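Local structure of precorrin-6Y C5,15-methyltransferase (Decarboxylating) (Geobacter metallireducens, 3E05) at residues V43-G48 and D104-P109; P109-I114 and E135-L140. The protein is a cobalamin-biosynthetic enzyme, here its C-terminal domain, that probably methylates and decarboxylates precorrin-6Y with S-adenosylmethionine as methyl donor. One frame throughout, in Å; residues are numbered along the deposited sequence. Where two conformers were deposited one is given.

Contact 1. Residues V43-G48 and D104-P109; sequences VMWDIG and DDLPDP
Trp45 reaches from strand 43-47 into the loop through Leu106, Pro107 and Pro109, and its indole is held on both faces and at one edge. Pro109 presents its CB, CG and CD to one face, CG over the six-membered ring, 3.5 Å from the centroid. From the opposite face Leu106 CD1 approaches the five-membered ring, 3.8 Å from that centroid, so both are CH-pi contacts. At the edge, Trp45 NE1 donates to Pro107 O at 2.9 Å. The donor meets this carbonyl almost end-on, but the bond is bent at the hydrogen (N-H...O 141°), the oxygen standing a little out of the ring plane. With CG anti to the carbonyl carbon (chi1 -61°), the indole is carried out toward the loop.

Away from this sandwich the contact thins. Val43 CG1 packs against Asp108 O at 3.7 Å and reaches Pro107 CG only at 4.1 Å. Asp108, exposed, sets its CB away from the strand, and its OD1 forms a salt bridge with Arg131 of helix 121-131.

Replacing Trp45 with a leucine would probably leave Pro107 O without its indole donor and open a gap between Leu106 and Pro109. The contact seats the loop leading into strand 111-114 against the Rossmann-like methyltransferase sheet. Its chemistry is mostly apolar, with one directional bond that, together with Leu106 and Pro109 on the two faces, probably fixes the indole's rotation.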
# COMPACT_ATOMS: atom_id res chain seq x y z
N VAL D 43 28.47 18.39 1.68
CA VAL D 43 28.17 18.56 3.08
C VAL D 43 26.67 18.32 3.30
O VAL D 43 25.84 18.92 2.63
CB VAL D 43 28.58 19.97 3.61
CG1 VAL D 43 28.04 20.22 5.04
CG2 VAL D 43 30.11 20.12 3.58
N MET D 44 26.36 17.43 4.25
CA MET D 44 24.99 17.08 4.59
C MET D 44 24.68 17.38 6.06
O MET D 44 25.47 17.07 6.93
CB MET D 44 24.77 15.59 4.29
CG MET D 44 23.37 15.03 4.65
SD MET D 44 23.22 13.31 4.09
CE MET D 44 22.27 12.68 5.45
N TRP D 45 23.53 18.00 6.32
CA TRP D 45 22.99 18.04 7.68
C TRP D 45 21.91 16.96 7.88
O TRP D 45 21.02 16.82 7.03
CB TRP D 45 22.35 19.40 7.97
CG TRP D 45 23.24 20.63 7.89
CD1 TRP D 45 24.60 20.67 7.79
CD2 TRP D 45 22.79 21.99 7.97
NE1 TRP D 45 25.04 21.98 7.76
CE2 TRP D 45 23.95 22.81 7.89
CE3 TRP D 45 21.54 22.59 8.08
CZ2 TRP D 45 23.88 24.21 7.92
CZ3 TRP D 45 21.47 23.99 8.10
CH2 TRP D 45 22.63 24.78 8.03
N ASP D 46 21.98 16.21 8.98
CA ASP D 46 20.94 15.27 9.37
C ASP D 46 20.33 15.81 10.67
O ASP D 46 20.86 15.60 11.77
CB ASP D 46 21.53 13.86 9.52
CG ASP D 46 20.53 12.80 10.01
OD1 ASP D 46 19.32 13.08 10.26
OD2 ASP D 46 20.97 11.64 10.13
N ILE D 47 19.21 16.53 10.52
CA ILE D 47 18.52 17.15 11.65
C ILE D 47 17.52 16.21 12.33
O ILE D 47 16.56 15.74 11.69
CB ILE D 47 17.83 18.45 11.22
CG1 ILE D 47 18.88 19.43 10.67
CG2 ILE D 47 17.05 19.07 12.41
CD1 ILE D 47 18.30 20.59 9.92
N GLY D 48 17.75 15.94 13.61
CA GLY D 48 16.97 14.98 14.38
C GLY D 48 17.41 13.59 13.98
O GLY D 48 16.61 12.77 13.51
N ASP D 104 24.54 27.26 13.21
CA ASP D 104 25.40 28.40 12.86
C ASP D 104 26.87 28.03 12.70
O ASP D 104 27.54 28.52 11.79
CB ASP D 104 25.23 29.54 13.86
CG ASP D 104 23.81 30.09 13.88
OD1 ASP D 104 23.22 30.25 12.79
OD2 ASP D 104 23.29 30.34 14.99
N ASP D 105 27.37 27.13 13.55
CA ASP D 105 28.77 26.71 13.51
C ASP D 105 29.08 25.69 12.41
O ASP D 105 30.26 25.42 12.12
CB ASP D 105 29.18 26.14 14.88
CG ASP D 105 29.43 27.22 15.92
OD1 ASP D 105 28.84 28.33 15.81
OD2 ASP D 105 30.21 26.97 16.86
N LEU D 106 28.03 25.14 11.79
CA LEU D 106 28.18 24.15 10.72
C LEU D 106 28.48 24.83 9.39
O LEU D 106 28.06 25.97 9.17
CB LEU D 106 26.89 23.32 10.60
CG LEU D 106 26.30 22.67 11.85
CD1 LEU D 106 24.98 22.03 11.48
CD2 LEU D 106 27.23 21.65 12.46
N PRO D 107 29.21 24.14 8.48
CA PRO D 107 29.33 24.67 7.13
C PRO D 107 28.00 24.60 6.39
O PRO D 107 27.14 23.78 6.75
CB PRO D 107 30.35 23.75 6.45
CG PRO D 107 30.48 22.59 7.30
CD PRO D 107 29.97 22.89 8.66
N ASP D 108 27.83 25.48 5.40
CA ASP D 108 26.65 25.49 4.54
C ASP D 108 26.41 24.12 3.90
O ASP D 108 27.36 23.46 3.45
CB ASP D 108 26.76 26.57 3.47
CG ASP D 108 26.80 27.97 4.07
OD1 ASP D 108 26.91 28.09 5.30
OD2 ASP D 108 26.73 28.94 3.30
N PRO D 109 25.14 23.68 3.90
CA PRO D 109 24.83 22.33 3.43
C PRO D 109 24.45 22.27 1.95
O PRO D 109 23.84 23.20 1.41
CB PRO D 109 23.65 21.95 4.31
CG PRO D 109 22.91 23.27 4.53
CD PRO D 109 23.94 24.39 4.38

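Contact 2. Residues P109-I114 and E135-L140; sequences PDRVFI and EGVIVL
Strand 111-114 and the first part of strand 137-142 are the two parallel strands of a right-handed beta-alpha-beta crossover through helix 121-131, part of the Rossmann-like methyltransferase sheet. Four backbone bonds join them, alternating in direction: Val137 N to Asp110 O, Val112 N to Val137 O, Val139 N to Val112 O and Ile114 N to Val139 O. The shortest, from Ile114 N to Val139 O, is 2.8 Å. CA-H...O contacts run between them, such as Phe113 CA to Val139 O at 3.2 Å.

On the face that carries Val112, Ile114, Ile138 and Leu140, helix 121-131 packs over the sheet. Ile114 and Leu140 are bridge partners whose side chains leave this same face, and Ile114 CD1 touches Ile138 CG2 at 4.0 Å.

The other face bears Arg111, Phe113, Val137 and Val139. Phe113 has CG anti to its own nitrogen (chi1 176°), and the ring swings over the neighbouring strand until CD1 lies 3.3 Å from Val139 O. Arg111 bends at chi2 (-59°), which folds its guanidinium back over Val137, whose CG2 lies over one face of the group. NH2 bonds to Arg37 O beyond the strands. NH1 turns to Asp110 O, which therefore accepts two donors: Val137 N in its carbonyl plane, and Arg111 NH1 from above that plane at 3.0 Å.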
# COMPACT_ATOMS: atom_id res chain seq x y z
N PRO D 109 25.14 23.68 3.90
CA PRO D 109 24.83 22.33 3.43
C PRO D 109 24.45 22.27 1.95
O PRO D 109 23.84 23.20 1.41
CB PRO D 109 23.65 21.95 4.31
CG PRO D 109 22.91 23.27 4.53
CD PRO D 109 23.94 24.39 4.38
N ASP D 110 24.86 21.19 1.30
CA ASP D 110 24.38 20.84 -0.01
C ASP D 110 23.08 20.03 0.13
O ASP D 110 22.25 20.05 -0.76
CB ASP D 110 25.40 19.98 -0.74
CG ASP D 110 26.69 20.73 -1.05
OD1 ASP D 110 26.63 21.62 -1.91
OD2 ASP D 110 27.74 20.43 -0.45
N ARG D 111 22.97 19.30 1.23
CA ARG D 111 21.92 18.28 1.40
C ARG D 111 21.45 18.37 2.85
O ARG D 111 22.27 18.41 3.77
CB ARG D 111 22.48 16.88 1.10
CG ARG D 111 22.96 16.65 -0.32
CD ARG D 111 21.85 16.88 -1.33
NE ARG D 111 22.23 16.52 -2.69
CZ ARG D 111 22.72 17.38 -3.59
NH1 ARG D 111 22.91 18.66 -3.28
NH2 ARG D 111 23.04 16.95 -4.80
N VAL D 112 20.14 18.45 3.06
CA VAL D 112 19.63 18.40 4.42
C VAL D 112 18.52 17.37 4.50
O VAL D 112 17.59 17.40 3.68
CB VAL D 112 19.10 19.77 4.91
CG1 VAL D 112 18.49 19.62 6.28
CG2 VAL D 112 20.23 20.80 4.97
N PHE D 113 18.67 16.44 5.43
CA PHE D 113 17.61 15.51 5.79
C PHE D 113 17.06 15.95 7.13
O PHE D 113 17.80 16.20 8.08
CB PHE D 113 18.09 14.06 5.85
CG PHE D 113 17.02 13.10 6.33
CD1 PHE D 113 15.85 12.93 5.58
CD2 PHE D 113 17.15 12.42 7.54
CE1 PHE D 113 14.82 12.05 6.02
CE2 PHE D 113 16.14 11.54 7.98
CZ PHE D 113 14.97 11.35 7.20
N ILE D 114 15.74 16.11 7.20
CA ILE D 114 15.07 16.42 8.44
C ILE D 114 14.28 15.19 8.91
O ILE D 114 13.21 14.88 8.37
CB ILE D 114 14.15 17.66 8.28
CG1 ILE D 114 14.97 18.87 7.78
CG2 ILE D 114 13.43 17.98 9.58
CD1 ILE D 114 14.14 19.97 7.16
N GLU D 135 21.90 24.31 -6.09
CA GLU D 135 21.59 22.91 -6.45
C GLU D 135 21.40 22.01 -5.22
O GLU D 135 21.56 20.78 -5.30
CB GLU D 135 22.64 22.32 -7.39
CG GLU D 135 22.79 23.04 -8.72
CD GLU D 135 23.91 22.45 -9.55
OE1 GLU D 135 25.09 22.63 -9.18
OE2 GLU D 135 23.60 21.79 -10.57
N GLY D 136 21.03 22.62 -4.09
CA GLY D 136 20.77 21.88 -2.85
C GLY D 136 19.51 21.03 -2.93
O GLY D 136 18.67 21.26 -3.79
N VAL D 137 19.40 20.04 -2.05
CA VAL D 137 18.21 19.18 -1.93
C VAL D 137 17.87 19.06 -0.45
O VAL D 137 18.75 18.80 0.36
CB VAL D 137 18.42 17.74 -2.54
CG1 VAL D 137 17.12 16.87 -2.45
CG2 VAL D 137 18.93 17.80 -3.98
N ILE D 138 16.60 19.28 -0.11
CA ILE D 138 16.09 18.98 1.23
C ILE D 138 15.14 17.78 1.15
O ILE D 138 14.26 17.74 0.28
CB ILE D 138 15.31 20.17 1.83
CG1 ILE D 138 16.15 21.46 1.83
CG2 ILE D 138 14.81 19.84 3.25
CD1 ILE D 138 15.32 22.71 1.98
N VAL D 139 15.32 16.83 2.05
CA VAL D 139 14.41 15.68 2.18
C VAL D 139 13.92 15.60 3.63
O VAL D 139 14.66 15.87 4.58
CB VAL D 139 15.08 14.37 1.69
CG1 VAL D 139 14.16 13.11 1.90
CG2 VAL D 139 15.45 14.51 0.20
N LEU D 140 12.63 15.30 3.78
CA LEU D 140 12.04 15.08 5.10
C LEU D 140 11.21 13.83 5.06
O LEU D 140 10.55 13.55 4.06
CB LEU D 140 11.11 16.22 5.54
CG LEU D 140 11.48 17.68 5.48
CD1 LEU D 140 11.14 18.22 4.12
CD2 LEU D 140 10.71 18.42 6.55

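In the fold
From the N terminus, after helix 26-35 the chain lays down its first strand, 43-47, then passes through helix 53-61, strand 66-71, helix 74-86 and strand 92-96 before the loop 104-109 returns to it; contact 1 closes that long excursion. Contact 2 follows in series, neither nested nor crossed: Pro109 ends the first and begins the second, strand 111-114 enters the sheet, and after helix 121-131 the chain comes back alongside it as strand 137-142. The two contacts meet directly, with probable hydrogen bonds from Asp110 N to Val43 O and from Ile47 N to Phe113 O. Contact 1 fastens the loop to the first of three adjacent strands; contact 2 pairs the other two.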